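Local coordinates for probable acetyltransferases (Chromobacterium violaceum, PDB 3PZJ), which probably transfers acetyl groups as a member of the GNAT family, perhaps onto the N-terminal serine or alanine of proteins, at residues 176-181 with 196-201; 118-123 with 154-159; 94-99 with 106-111; 159-164 with 191-196. One frame throughout, in Å; residues are numbered along the deposited sequence.

Overall arrangement
All four contacts join neighbouring strands of one mixed sheet. Contacts 2 and 3 are buried, contact 2 uniting strands 119-127 and 155-161 and contact 3 the hairpin of 92-98 and 106-114; they touch where Gly123, Glu121 and Ile120 meet Gly109, Arg111 and Tyr110. Contacts 1 and 4 are only partly buried and share strand 191-201 and His196, with strand 177-188 on one flank and 155-161 on the other. The side chains of contact 3 meet almost wholly through apolar atoms, contact 2 has an apolar face and a charged one, contact 1 mixes aromatic packing with side-chain hydrogen bonds, and contact 4 relies on arginines, a turn and water. Contacts 1, 2 and 4 also touch the second subunit.

Contact 1: residues 176-181 with 196-201; sequences FQFEGT and HVFSML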
loop_
_atom_site.group_PDB
_atom_site.type_symbol
_atom_site.label_atom_id
_atom_site.label_comp_id
_atom_site.label_asym_id
_atom_site.label_seq_id
_atom_site.Cartn_x
_atom_site.Cartn_y
_atom_site.Cartn_z
ATOM N N PHE A 176 6.079 7.339 16.274
ATOM C CA PHE A 176 5.891 6.211 15.365
ATOM C C PHE A 176 6.975 5.169 15.652
ATOM O O PHE A 176 8.129 5.530 16.021
ATOM C CB PHE A 176 6.025 6.661 13.904
ATOM C CG PHE A 176 4.958 7.627 13.442
ATOM C CD1 PHE A 176 3.810 7.175 12.833
ATOM C CD2 PHE A 176 5.115 9.032 13.601
ATOM C CE1 PHE A 176 2.839 8.073 12.346
ATOM C CE2 PHE A 176 4.106 9.935 13.141
ATOM C CZ PHE A 176 3.019 9.443 12.538
ATOM N N GLN A 177 6.634 3.901 15.468
ATOM C CA GLN A 177 7.573 2.822 15.628
ATOM C C GLN A 177 8.071 2.377 14.278
ATOM O O GLN A 177 7.253 2.219 13.341
ATOM C CB GLN A 177 6.851 1.633 16.263
ATOM C CG GLN A 177 6.210 1.883 17.625
ATOM C CD GLN A 177 7.206 2.503 18.597
ATOM O OE1 GLN A 177 7.019 3.641 19.086
ATOM N NE2 GLN A 177 8.296 1.785 18.831
ATOM N N PHE A 178 9.351 2.030 14.205
ATOM C CA PHE A 178 9.924 1.525 12.954
ATOM C C PHE A 178 9.497 0.120 12.734
ATOM O O PHE A 178 9.622 -0.701 13.667
ATOM C CB PHE A 178 11.478 1.595 13.002
ATOM C CG PHE A 178 12.128 1.061 11.794
ATOM C CD1 PHE A 178 11.916 1.640 10.574
ATOM C CD2 PHE A 178 12.880 -0.102 11.864
ATOM C CE1 PHE A 178 12.525 1.063 9.380
ATOM C CE2 PHE A 178 13.476 -0.673 10.705
ATOM C CZ PHE A 178 13.292 -0.058 9.471
ATOM N N GLU A 179 8.977 -0.194 11.526
ATOM C CA GLU A 179 8.535 -1.534 11.228
ATOM C C GLU A 179 9.480 -2.291 10.263
ATOM O O GLU A 179 9.663 -3.495 10.389
ATOM C CB GLU A 179 7.108 -1.528 10.641
ATOM C CG GLU A 179 6.065 -1.232 11.692
ATOM C CD GLU A 179 4.669 -1.252 11.168
ATOM O OE1 GLU A 179 4.436 -0.946 9.981
ATOM O OE2 GLU A 179 3.772 -1.453 12.005
ATOM N N GLY A 180 10.012 -1.606 9.293
ATOM C CA GLY A 180 10.951 -2.203 8.376
ATOM C C GLY A 180 11.133 -1.336 7.149
ATOM O O GLY A 180 10.548 -0.235 7.073
ATOM N N THR A 181 11.946 -1.828 6.229
ATOM C CA THR A 181 12.308 -1.146 5.034
ATOM C C THR A 181 11.987 -1.975 3.797
ATOM O O THR A 181 12.383 -3.084 3.667
ATOM C CB THR A 181 13.802 -0.821 5.010
ATOM O OG1 THR A 181 14.169 -0.055 6.146
ATOM C CG2 THR A 181 14.164 -0.085 3.736
ATOM N N HIS A 196 11.464 3.388 4.214
ATOM C CA HIS A 196 11.239 3.028 5.602
ATOM C C HIS A 196 9.756 3.180 5.936
ATOM O O HIS A 196 9.134 4.238 5.577
ATOM C CB HIS A 196 12.001 3.983 6.552
ATOM C CG HIS A 196 13.505 3.868 6.541
ATOM N ND1 HIS A 196 14.192 2.701 6.293
ATOM C CD2 HIS A 196 14.450 4.806 6.847
ATOM C CE1 HIS A 196 15.500 2.928 6.428
ATOM N NE2 HIS A 196 15.677 4.199 6.742
ATOM N N VAL A 197 9.198 2.188 6.644
ATOM C CA VAL A 197 7.813 2.239 7.118
ATOM C C VAL A 197 7.784 2.283 8.621
ATOM O O VAL A 197 8.434 1.451 9.313
ATOM C CB VAL A 197 6.971 1.039 6.611
ATOM C CG1 VAL A 197 5.500 1.145 7.131
ATOM C CG2 VAL A 197 7.008 0.952 5.081
ATOM N N PHE A 198 7.083 3.292 9.136
ATOM C CA PHE A 198 6.856 3.498 10.521
ATOM C C PHE A 198 5.336 3.494 10.774
ATOM O O PHE A 198 4.598 3.827 9.885
ATOM C CB PHE A 198 7.355 4.853 10.971
ATOM C CG PHE A 198 8.816 5.097 10.744
ATOM C CD1 PHE A 198 9.735 4.930 11.784
ATOM C CD2 PHE A 198 9.278 5.598 9.534
ATOM C CE1 PHE A 198 11.095 5.197 11.577
ATOM C CE2 PHE A 198 10.613 5.855 9.344
ATOM C CZ PHE A 198 11.527 5.610 10.351
ATOM N N SER A 199 4.894 3.229 11.999
ATOM C CA SER A 199 3.487 3.267 12.313
ATOM C C SER A 199 3.187 3.602 13.735
ATOM O O SER A 199 4.017 3.406 14.628
ATOM C CB SER A 199 2.794 1.939 11.966
ATOM O OG SER A 199 3.093 0.955 12.941
HETATM N N MSE A 200 1.970 4.103 13.937
HETATM C CA MSE A 200 1.414 4.386 15.252
HETATM C C MSE A 200 0.013 3.782 15.331
HETATM O O MSE A 200 -0.874 4.131 14.552
HETATM C CB MSE A 200 1.357 5.894 15.500
HETATM C CG MSE A 200 0.126 6.350 16.267
HETATM SE SE MSE A 200 0.554 7.602 17.700
HETATM C CE MSE A 200 1.898 6.544 18.635
ATOM N N LEU A 201 -0.170 2.867 16.276
ATOM C CA LEU A 201 -1.368 2.114 16.417
ATOM C C LEU A 201 -2.299 2.846 17.349
ATOM O O LEU A 201 -1.863 3.672 18.182
ATOM C CB LEU A 201 -1.050 0.766 17.010
ATOM C CG LEU A 201 -0.087 -0.162 16.288
ATOM C CD1 LEU A 201 -0.170 -1.557 16.866
ATOM C CD2 LEU A 201 -0.450 -0.213 14.769
#
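Backbone bonds set the pairing of Gln177 with Ser199, where Gln177 N reaches Ser199 O at 2.8 Å and Ser199 N returns to Gln177 O. Farther along, Val197 O takes a short bond from Glu179 N (2.8 Å) and a weak one from Gly180 N. Two residues thus face one, a classic beta bulge that shifts the register of the antiparallel hairpin 177-188/191-201, the C-terminal pair of the GNAT sheet. Val197 N then bonds almost linearly to Gly180 O.

The aromatic contacts lie on the face of Phe178, His196 and Phe198. With CG anti to its backbone N (chi1 178°), Phe178 turns its ring edge to two faces: that of Phe198, with CD1 3.8 Å from Phe198 CE1, and, offset, that of His196, the planes nearly perpendicular. Helix 165-174 packs on Phe198. Apolar packing continues where Phe176 CD1 meets CB of the selenomethionine Met200 at 3.8 Å.

Two polar pairs form near the bulge. Ser199 OG donates to Glu179 OE2 (2.7 Å) from above the carboxylate plane; Arg155 of the same chain holds OE1, and Arg183 of the second subunit holds OE2. Thr181 OG1 lies 2.8 Å from His196 ND1, hydrogen-bonded at the imidazole edge.

Contact 2: residues 118-123 with 154-159; sequences GAIEIG and RRCEWR
Residues 118-123 and 154-159 form a buried parallel strand pairing, the two strands of a beta-alpha-beta crossover through helix 135-150 in the middle of the GNAT sheet. Gly118 O opens the ladder by accepting from both Arg154 N (2.7 Å) and Arg155 N. The chain then alternates: Ile120 N bonds to Arg155 O, Glu157 N to Ile120 O (2.8 Å), and Ile122 N to Glu157 O (2.9 Å).

Charges gather on the face of Glu121 and Glu157. Their carboxylates, with planes 40° apart, come within 4.0 Å at Glu121 OE1 and Glu157 OE2, and a water donates to both of these oxygens. The arginines probably offset this like charge. Arg155 grips Glu157 side-on, NE and NH2 both reaching OE1, the latter at 2.8 Å; Arg159 NE bonds to Glu157 OE2 from above the carboxylate plane. Glu121, extended with CG anti to its backbone N (chi1 179°), lays its carboxylate across the Arg159 chain, its plane only 16° from the guanidinium. No N-H points at Glu121 OE1, so the pair with Arg159 NE is long and rests on charge alone; the stronger partner of Glu121 is Arg111.

On the other face, Ile120 CG2 touches Cys156 SG at 3.5 Å, and Ile122 lies near the Trp158 ring. Helix 135-150 covers this face through Leu145, Ala148 and Phe149, while strands 106-114 and 191-201 flank the pair and Glu179 of strand 177-188 takes a second bond from Arg155.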
loop_
_atom_site.group_PDB
_atom_site.type_symbol
_atom_site.label_atom_id
_atom_site.label_comp_id
_atom_site.label_asym_id
_atom_site.label_seq_id
_atom_site.Cartn_x
_atom_site.Cartn_y
_atom_site.Cartn_z
ATOM N N GLY A 118 -9.314 0.657 8.413
ATOM C CA GLY A 118 -8.891 1.635 9.399
ATOM C C GLY A 118 -7.402 1.908 9.301
ATOM O O GLY A 118 -6.699 2.093 10.338
ATOM N N ALA A 119 -6.905 1.949 8.078
ATOM C CA ALA A 119 -5.494 2.200 7.867
ATOM C C ALA A 119 -5.369 3.489 7.069
ATOM O O ALA A 119 -6.086 3.697 6.057
ATOM C CB ALA A 119 -4.793 1.009 7.096
ATOM N N ILE A 120 -4.348 4.297 7.433
ATOM C CA ILE A 120 -4.097 5.584 6.773
ATOM C C ILE A 120 -2.598 5.890 6.861
ATOM O O ILE A 120 -1.912 5.268 7.688
ATOM C CB ILE A 120 -4.955 6.703 7.425
ATOM C CG1 ILE A 120 -5.076 7.913 6.520
ATOM C CG2 ILE A 120 -4.542 6.986 8.890
ATOM C CD1 ILE A 120 -6.417 8.804 6.829
ATOM N N GLU A 121 -2.135 6.852 6.044
ATOM C CA GLU A 121 -0.739 7.263 6.028
ATOM C C GLU A 121 -0.701 8.787 6.144
ATOM O O GLU A 121 -1.487 9.425 5.437
ATOM C CB GLU A 121 -0.135 6.805 4.751
ATOM C CG GLU A 121 1.347 7.178 4.572
ATOM C CD GLU A 121 1.894 6.751 3.216
ATOM O OE1 GLU A 121 1.391 5.827 2.556
ATOM O OE2 GLU A 121 2.815 7.441 2.778
ATOM N N ILE A 122 0.078 9.357 7.090
ATOM C CA ILE A 122 0.356 10.792 7.096
ATOM C C ILE A 122 1.524 10.995 6.143
ATOM O O ILE A 122 2.541 10.360 6.295
ATOM C CB ILE A 122 0.652 11.310 8.516
ATOM C CG1 ILE A 122 -0.666 11.408 9.279
ATOM C CG2 ILE A 122 1.286 12.671 8.525
ATOM C CD1 ILE A 122 -0.547 11.461 10.774
ATOM N N GLY A 123 1.322 11.833 5.148
ATOM C CA GLY A 123 2.321 12.157 4.187
ATOM C C GLY A 123 2.173 13.506 3.567
ATOM O O GLY A 123 1.479 14.358 4.108
ATOM N N ARG A 154 -7.152 2.633 12.962
ATOM C CA ARG A 154 -6.387 1.704 13.836
ATOM C C ARG A 154 -4.874 1.797 13.660
ATOM O O ARG A 154 -4.131 1.444 14.548
ATOM C CB ARG A 154 -6.795 0.248 13.521
ATOM C CG ARG A 154 -8.199 -0.060 13.854
ATOM C CD ARG A 154 -8.550 -1.500 13.594
ATOM N NE ARG A 154 -7.950 -2.322 14.565
ATOM C CZ ARG A 154 -7.159 -3.356 14.346
ATOM N NH1 ARG A 154 -6.761 -3.683 13.151
ATOM N NH2 ARG A 154 -6.686 -4.024 15.406
ATOM N N ARG A 155 -4.427 2.287 12.520
ATOM C CA ARG A 155 -3.034 2.291 12.148
ATOM C C ARG A 155 -2.770 3.582 11.323
ATOM O O ARG A 155 -3.489 3.823 10.337
ATOM C CB ARG A 155 -2.787 1.069 11.241
ATOM C CG ARG A 155 -1.378 0.997 10.626
ATOM C CD ARG A 155 -1.282 -0.040 9.511
ATOM N NE ARG A 155 -0.011 0.009 8.815
ATOM C CZ ARG A 155 1.202 -0.281 9.367
ATOM N NH1 ARG A 155 1.345 -0.774 10.581
ATOM N NH2 ARG A 155 2.284 -0.070 8.671
ATOM N N CYS A 156 -1.771 4.367 11.700
ATOM C CA CYS A 156 -1.351 5.561 11.048
ATOM C C CYS A 156 0.103 5.384 10.512
ATOM O O CYS A 156 0.847 5.129 11.417
ATOM C CB CYS A 156 -1.476 6.832 11.893
ATOM S SG CYS A 156 -3.167 7.419 12.121
ATOM N N GLU A 157 0.438 5.363 9.240
ATOM C CA GLU A 157 1.789 5.136 8.806
ATOM C C GLU A 157 2.499 6.454 8.614
ATOM O O GLU A 157 1.885 7.464 8.410
ATOM C CB GLU A 157 1.825 4.413 7.472
ATOM C CG GLU A 157 1.565 3.027 7.562
ATOM C CD GLU A 157 1.690 2.307 6.249
ATOM O OE1 GLU A 157 1.552 1.120 6.292
ATOM O OE2 GLU A 157 1.914 2.910 5.229
ATOM N N TRP A 158 3.812 6.382 8.654
ATOM C CA TRP A 158 4.707 7.404 8.196
ATOM C C TRP A 158 5.738 6.672 7.364
ATOM O O TRP A 158 6.296 5.720 7.803
ATOM C CB TRP A 158 5.355 8.143 9.357
ATOM C CG TRP A 158 6.317 9.257 9.019
ATOM C CD1 TRP A 158 7.522 9.147 8.422
ATOM C CD2 TRP A 158 6.149 10.636 9.309
ATOM N NE1 TRP A 158 8.111 10.363 8.309
ATOM C CE2 TRP A 158 7.287 11.300 8.850
ATOM C CE3 TRP A 158 5.152 11.376 9.920
ATOM C CZ2 TRP A 158 7.446 12.658 8.987
ATOM C CZ3 TRP A 158 5.316 12.716 10.033
ATOM C CH2 TRP A 158 6.451 13.342 9.580
ATOM N N ARG A 159 5.931 7.138 6.149
ATOM C CA ARG A 159 6.901 6.521 5.219
ATOM C C ARG A 159 7.918 7.562 4.684
ATOM O O ARG A 159 7.603 8.736 4.490
ATOM C CB ARG A 159 6.227 5.940 3.994
ATOM C CG ARG A 159 5.379 4.777 4.260
ATOM C CD ARG A 159 4.784 4.133 2.988
ATOM N NE ARG A 159 3.992 2.984 3.402
ATOM C CZ ARG A 159 3.881 1.855 2.721
ATOM N NH1 ARG A 159 3.085 0.899 3.170
ATOM N NH2 ARG A 159 4.495 1.745 1.576
HETATM O O HOH W 1 0.155 3.376 3.385
HETATM O O HOH W 2 4.472 9.233 4.926
#

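Contact 3: residues 94-99 with 106-111; sequences YVVCAK and GFLGYR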
loop_
_atom_site.group_PDB
_atom_site.type_symbol
_atom_site.label_atom_id
_atom_site.label_comp_id
_atom_site.label_asym_id
_atom_site.label_seq_id
_atom_site.Cartn_x
_atom_site.Cartn_y
_atom_site.Cartn_z
ATOM N N TYR A 94 -4.049 19.418 3.670
ATOM C CA TYR A 94 -4.390 20.562 4.526
ATOM C C TYR A 94 -3.214 21.511 4.500
ATOM O O TYR A 94 -2.048 21.095 4.384
ATOM C CB TYR A 94 -4.628 20.118 5.954
ATOM C CG TYR A 94 -5.772 19.118 6.055
ATOM C CD1 TYR A 94 -7.081 19.535 6.345
ATOM C CD2 TYR A 94 -5.555 17.780 5.814
ATOM C CE1 TYR A 94 -8.116 18.608 6.417
ATOM C CE2 TYR A 94 -6.578 16.848 5.901
ATOM C CZ TYR A 94 -7.863 17.286 6.112
ATOM O OH TYR A 94 -8.899 16.412 6.174
ATOM N N VAL A 95 -3.538 22.799 4.616
ATOM C CA VAL A 95 -2.594 23.853 4.715
ATOM C C VAL A 95 -2.389 24.239 6.230
ATOM O O VAL A 95 -3.331 24.395 7.003
ATOM C CB VAL A 95 -3.062 25.081 3.931
ATOM C CG1 VAL A 95 -2.066 26.189 4.152
ATOM C CG2 VAL A 95 -3.153 24.748 2.436
ATOM N N VAL A 96 -1.123 24.354 6.618
ATOM C CA VAL A 96 -0.760 24.672 7.980
ATOM C C VAL A 96 -0.743 26.201 8.076
ATOM O O VAL A 96 0.020 26.838 7.366
ATOM C CB VAL A 96 0.599 24.114 8.294
ATOM C CG1 VAL A 96 0.994 24.517 9.756
ATOM C CG2 VAL A 96 0.522 22.510 8.173
ATOM N N CYS A 97 -1.591 26.750 8.961
ATOM C CA CYS A 97 -1.644 28.181 9.283
ATOM C C CYS A 97 -1.488 28.332 10.782
ATOM O O CYS A 97 -1.898 27.448 11.550
ATOM C CB CYS A 97 -2.985 28.750 8.854
ATOM S SG CYS A 97 -3.399 28.498 7.105
ATOM N N ALA A 98 -0.869 29.422 11.224
ATOM C CA ALA A 98 -1.061 29.895 12.615
ATOM C C ALA A 98 -2.580 29.980 12.939
ATOM O O ALA A 98 -3.401 30.270 12.048
ATOM C CB ALA A 98 -0.400 31.269 12.783
ATOM N N LYS A 99 -2.944 29.715 14.194
ATOM C CA LYS A 99 -4.333 29.786 14.653
ATOM C C LYS A 99 -4.999 31.073 14.189
ATOM O O LYS A 99 -4.500 32.183 14.433
ATOM C CB LYS A 99 -4.418 29.724 16.171
ATOM N N GLY A 106 2.897 25.837 5.244
ATOM C CA GLY A 106 3.298 24.596 4.521
ATOM C C GLY A 106 2.057 23.755 4.382
ATOM O O GLY A 106 0.953 24.241 4.659
ATOM N N PHE A 107 2.238 22.507 3.995
ATOM C CA PHE A 107 1.143 21.586 3.873
ATOM C C PHE A 107 1.501 20.174 4.241
ATOM O O PHE A 107 2.627 19.862 4.383
ATOM C CB PHE A 107 0.477 21.650 2.506
ATOM C CG PHE A 107 1.327 21.170 1.369
ATOM C CD1 PHE A 107 1.129 19.945 0.837
ATOM C CD2 PHE A 107 2.285 21.966 0.819
ATOM C CE1 PHE A 107 1.863 19.530 -0.189
ATOM C CE2 PHE A 107 3.025 21.548 -0.207
ATOM C CZ PHE A 107 2.825 20.337 -0.708
ATOM N N LEU A 108 0.466 19.371 4.439
ATOM C CA LEU A 108 0.548 17.956 4.755
ATOM C C LEU A 108 -0.833 17.319 4.719
ATOM O O LEU A 108 -1.777 17.974 4.564
ATOM C CB LEU A 108 1.207 17.727 6.103
ATOM C CG LEU A 108 0.352 17.800 7.324
ATOM C CD1 LEU A 108 1.037 17.163 8.503
ATOM C CD2 LEU A 108 -0.067 19.157 7.602
ATOM N N GLY A 109 -0.915 16.014 4.801
ATOM C CA GLY A 109 -2.195 15.364 4.795
ATOM C C GLY A 109 -2.176 13.868 4.948
ATOM O O GLY A 109 -1.241 13.349 5.463
ATOM N N TYR A 110 -3.232 13.217 4.488
ATOM C CA TYR A 110 -3.363 11.790 4.517
ATOM C C TYR A 110 -3.234 11.268 3.086
ATOM O O TYR A 110 -3.666 11.911 2.093
ATOM C CB TYR A 110 -4.734 11.439 5.054
ATOM C CG TYR A 110 -5.069 11.944 6.462
ATOM C CD1 TYR A 110 -4.335 11.545 7.561
ATOM C CD2 TYR A 110 -6.182 12.769 6.689
ATOM C CE1 TYR A 110 -4.708 11.930 8.848
ATOM C CE2 TYR A 110 -6.531 13.186 7.992
ATOM C CZ TYR A 110 -5.775 12.764 9.034
ATOM O OH TYR A 110 -6.150 13.128 10.278
ATOM N N ARG A 111 -2.667 10.073 2.962
ATOM C CA ARG A 111 -2.777 9.357 1.724
ATOM C C ARG A 111 -2.963 7.901 2.006
ATOM O O ARG A 111 -2.898 7.427 3.167
ATOM C CB ARG A 111 -1.551 9.557 0.855
ATOM C CG ARG A 111 -0.265 9.048 1.566
ATOM C CD ARG A 111 1.035 9.503 0.780
ATOM N NE ARG A 111 0.978 9.068 -0.595
ATOM C CZ ARG A 111 1.395 7.875 -1.074
ATOM N NH1 ARG A 111 1.962 6.955 -0.296
ATOM N NH2 ARG A 111 1.257 7.582 -2.374
#
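Val96 and Leu108 make the tightest side-chain contact between residues 94-99 and 106-111: CG2 of Val96 meets CD2 of Leu108 at 3.5 Å, closer than usual for two methyl groups. The Leu108 side chain rises between its backbone N and carbonyl carbon (chi1 85°), and from there CD2 leans obliquely toward the valine. Beside them, Tyr94 CE2 lies 4.2 Å from Tyr110 CD2, the two tyrosine side chains crossing at a slant, while Leu108 O sits in the plane of the Tyr94 ring at its edge. Among the side chains of the other face, Phe107 presents its CB to Tyr94 O at 3.2 Å, and Val95 CG1 lies against Gly106 O.

The antiparallel backbone ladder sets these positions. Tyr94 and Leu108 form a hydrogen-bonded pair, Tyr94 N to Leu108 O at 2.8 Å and Leu108 N to Tyr94 O at 3.0 Å. Val96 N then reaches Gly106 O at 2.9 Å in a nearly straight bond.

Farther out, helix 135-150 covers the Val96 and Leu108 face through Ala140 and Leu144, and the Tyr110 hydroxyl is tied to Leu144 O. The Tyr94 hydroxyl bonds to Pro30 O. Helix 46-58 packs on Val95 and Phe107 from the other face, placing this hairpin of strands 92-98 and 106-114 between helical layers, as in the GNAT alpha/beta fold.

Cohesion across the strands therefore comes from main-chain bonds and apolar packing, with the tyrosine hydroxyls satisfied elsewhere; Gly106 N, buried here, has no polar partner in the model.

Contact 4: residues 159-164 with 191-196; sequences RCDSRN and RNRDTH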
loop_
_atom_site.group_PDB
_atom_site.type_symbol
_atom_site.label_atom_id
_atom_site.label_comp_id
_atom_site.label_asym_id
_atom_site.label_seq_id
_atom_site.Cartn_x
_atom_site.Cartn_y
_atom_site.Cartn_z
ATOM N N ARG A 159 5.931 7.138 6.149
ATOM C CA ARG A 159 6.901 6.521 5.219
ATOM C C ARG A 159 7.918 7.562 4.684
ATOM O O ARG A 159 7.603 8.736 4.490
ATOM C CB ARG A 159 6.227 5.940 3.994
ATOM C CG ARG A 159 5.379 4.777 4.260
ATOM C CD ARG A 159 4.784 4.133 2.988
ATOM N NE ARG A 159 3.992 2.984 3.402
ATOM C CZ ARG A 159 3.881 1.855 2.721
ATOM N NH1 ARG A 159 3.085 0.899 3.170
ATOM N NH2 ARG A 159 4.495 1.745 1.576
ATOM N N CYS A 160 9.149 7.121 4.452
ATOM C CA CYS A 160 10.172 8.011 3.849
ATOM C C CYS A 160 11.242 7.280 3.107
ATOM O O CYS A 160 11.438 6.098 3.214
ATOM C CB CYS A 160 10.791 8.942 4.907
ATOM S SG CYS A 160 11.803 8.137 6.106
ATOM N N ASP A 161 11.910 8.011 2.230
ATOM C CA ASP A 161 13.083 7.484 1.542
ATOM C C ASP A 161 14.091 7.200 2.591
ATOM O O ASP A 161 14.289 7.969 3.520
ATOM C CB ASP A 161 13.569 8.494 0.480
ATOM C CG ASP A 161 14.707 7.967 -0.392
ATOM O OD1 ASP A 161 15.761 7.536 0.165
ATOM O OD2 ASP A 161 14.542 8.061 -1.640
ATOM N N SER A 162 14.746 6.063 2.486
ATOM C CA SER A 162 15.705 5.676 3.527
ATOM C C SER A 162 16.868 6.661 3.615
ATOM O O SER A 162 17.538 6.773 4.667
ATOM C CB SER A 162 16.246 4.254 3.260
ATOM O OG SER A 162 17.089 4.296 2.106
ATOM N N ARG A 163 17.079 7.448 2.555
ATOM C CA ARG A 163 18.147 8.481 2.581
ATOM C C ARG A 163 17.708 9.770 3.254
ATOM O O ARG A 163 18.534 10.672 3.454
ATOM C CB ARG A 163 18.650 8.802 1.177
ATOM C CG ARG A 163 19.352 7.622 0.575
ATOM C CD ARG A 163 20.017 7.964 -0.724
ATOM N NE ARG A 163 19.132 8.510 -1.731
ATOM C CZ ARG A 163 19.100 9.804 -2.082
ATOM N NH1 ARG A 163 19.867 10.713 -1.459
ATOM N NH2 ARG A 163 18.279 10.202 -3.053
ATOM N N ASN A 164 16.423 9.838 3.648
ATOM C CA ASN A 164 15.822 11.038 4.239
ATOM C C ASN A 164 15.979 10.901 5.752
ATOM O O ASN A 164 15.072 10.495 6.493
ATOM C CB ASN A 164 14.346 11.191 3.858
ATOM C CG ASN A 164 13.797 12.560 4.182
ATOM O OD1 ASN A 164 14.336 13.255 5.021
ATOM N ND2 ASN A 164 12.710 12.959 3.513
ATOM N N ARG A 191 16.947 7.373 -9.497
ATOM C CA ARG A 191 17.701 6.560 -8.576
ATOM C C ARG A 191 16.775 5.651 -7.742
ATOM O O ARG A 191 15.587 5.869 -7.679
ATOM C CB ARG A 191 18.699 7.400 -7.736
ATOM C CG ARG A 191 18.167 8.365 -6.710
ATOM C CD ARG A 191 19.347 9.167 -6.078
ATOM N NE ARG A 191 20.245 8.314 -5.263
ATOM C CZ ARG A 191 21.355 8.725 -4.632
ATOM N NH1 ARG A 191 21.773 9.988 -4.704
ATOM N NH2 ARG A 191 22.081 7.850 -3.938
ATOM N N ASN A 192 17.371 4.604 -7.187
ATOM C CA ASN A 192 16.698 3.712 -6.296
ATOM C C ASN A 192 16.150 4.442 -5.063
ATOM O O ASN A 192 16.767 5.384 -4.529
ATOM C CB ASN A 192 17.664 2.635 -5.825
ATOM C CG ASN A 192 16.998 1.684 -4.901
ATOM O OD1 ASN A 192 16.229 0.864 -5.376
ATOM N ND2 ASN A 192 17.286 1.752 -3.583
ATOM N N ARG A 193 14.997 3.986 -4.604
ATOM C CA ARG A 193 14.465 4.361 -3.306
ATOM C C ARG A 193 14.074 3.124 -2.542
ATOM O O ARG A 193 13.362 2.323 -3.043
ATOM C CB ARG A 193 13.229 5.224 -3.423
ATOM C CG ARG A 193 12.479 5.295 -2.132
ATOM C CD ARG A 193 11.622 6.527 -1.984
ATOM N NE ARG A 193 10.574 6.321 -1.008
ATOM C CZ ARG A 193 9.692 7.211 -0.600
ATOM N NH1 ARG A 193 8.822 6.849 0.286
ATOM N NH2 ARG A 193 9.658 8.426 -1.059
ATOM N N ASP A 194 14.596 2.984 -1.343
ATOM C CA ASP A 194 14.120 2.040 -0.363
ATOM C C ASP A 194 13.294 2.857 0.578
ATOM O O ASP A 194 13.690 3.962 1.035
ATOM C CB ASP A 194 15.280 1.445 0.485
ATOM C CG ASP A 194 16.352 0.714 -0.337
ATOM O OD1 ASP A 194 16.131 0.179 -1.422
ATOM O OD2 ASP A 194 17.439 0.648 0.156
ATOM N N THR A 195 12.157 2.331 0.970
ATOM C CA THR A 195 11.249 3.045 1.825
ATOM C C THR A 195 11.213 2.533 3.246
ATOM O O THR A 195 10.913 1.428 3.450
ATOM C CB THR A 195 9.839 2.943 1.280
ATOM O OG1 THR A 195 9.775 3.615 0.041
ATOM C CG2 THR A 195 8.867 3.549 2.269
ATOM N N HIS A 196 11.464 3.388 4.214
ATOM C CA HIS A 196 11.239 3.028 5.602
ATOM C C HIS A 196 9.756 3.180 5.936
ATOM O O HIS A 196 9.134 4.238 5.577
ATOM C CB HIS A 196 12.001 3.983 6.552
ATOM C CG HIS A 196 13.505 3.868 6.541
ATOM N ND1 HIS A 196 14.192 2.701 6.293
ATOM C CD2 HIS A 196 14.450 4.806 6.847
ATOM C CE1 HIS A 196 15.500 2.928 6.428
ATOM N NE2 HIS A 196 15.677 4.199 6.742
HETATM O O HOH W 3 6.633 8.428 1.355
HETATM O O HOH W 4 16.681 4.892 -0.516
HETATM O O HOH W 5 16.732 7.644 -3.112
HETATM O O HOH W 6 18.225 4.725 7.361
#
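Arg163 and Arg191 reach toward each other from opposite directions and lay their guanidinium groups flat together, centres 3.6 Å apart and planes at 14°. Arg163 bends at chi3 (-57°), as does Arg191, which turns the planar ends face to face. The like charges are probably eased by Asp161, whose OD1 forms a long ion pair with Arg163 NE. A water accepts from Arg163 NE and donates to Asp161 OD2 and Asn192 O.

Arg193 behaves differently. Extended from CG to NE, it passes obliquely over Asp161, with CD 3.3 Å from Asp161 OD2, and spreads one guanidinium face over the Cys160-Asp161 peptide. Its NE bonds in plane to Thr195 OG1 (3.0 Å), which helps fix the rotation of the group, and NH1 donates to a water in the guanidinium plane.

Ser162 CB sits over one face of the His196 ring, 3.7 Å from its centroid, a CH-pi contact, whereas Cys160 SG lies at the ring edge. A second water links Ser162 OG, Asp161 OD1 and Asp194 N. The backbones pair through Cys160 and His196, and Ser162 N bonds to Asp194 O at 2.8 Å.

Asp161 CG lies anti to the backbone N (chi1 -174°), which places OD1 to accept from Arg163 N (2.7 Å) through its anti lone pair. This Asx turn, within a type I turn from Asp161 to Asn164, ends strand 155-161 beside antiparallel strand 191-201 and leads into helix 165-174, N-capped by Asn164.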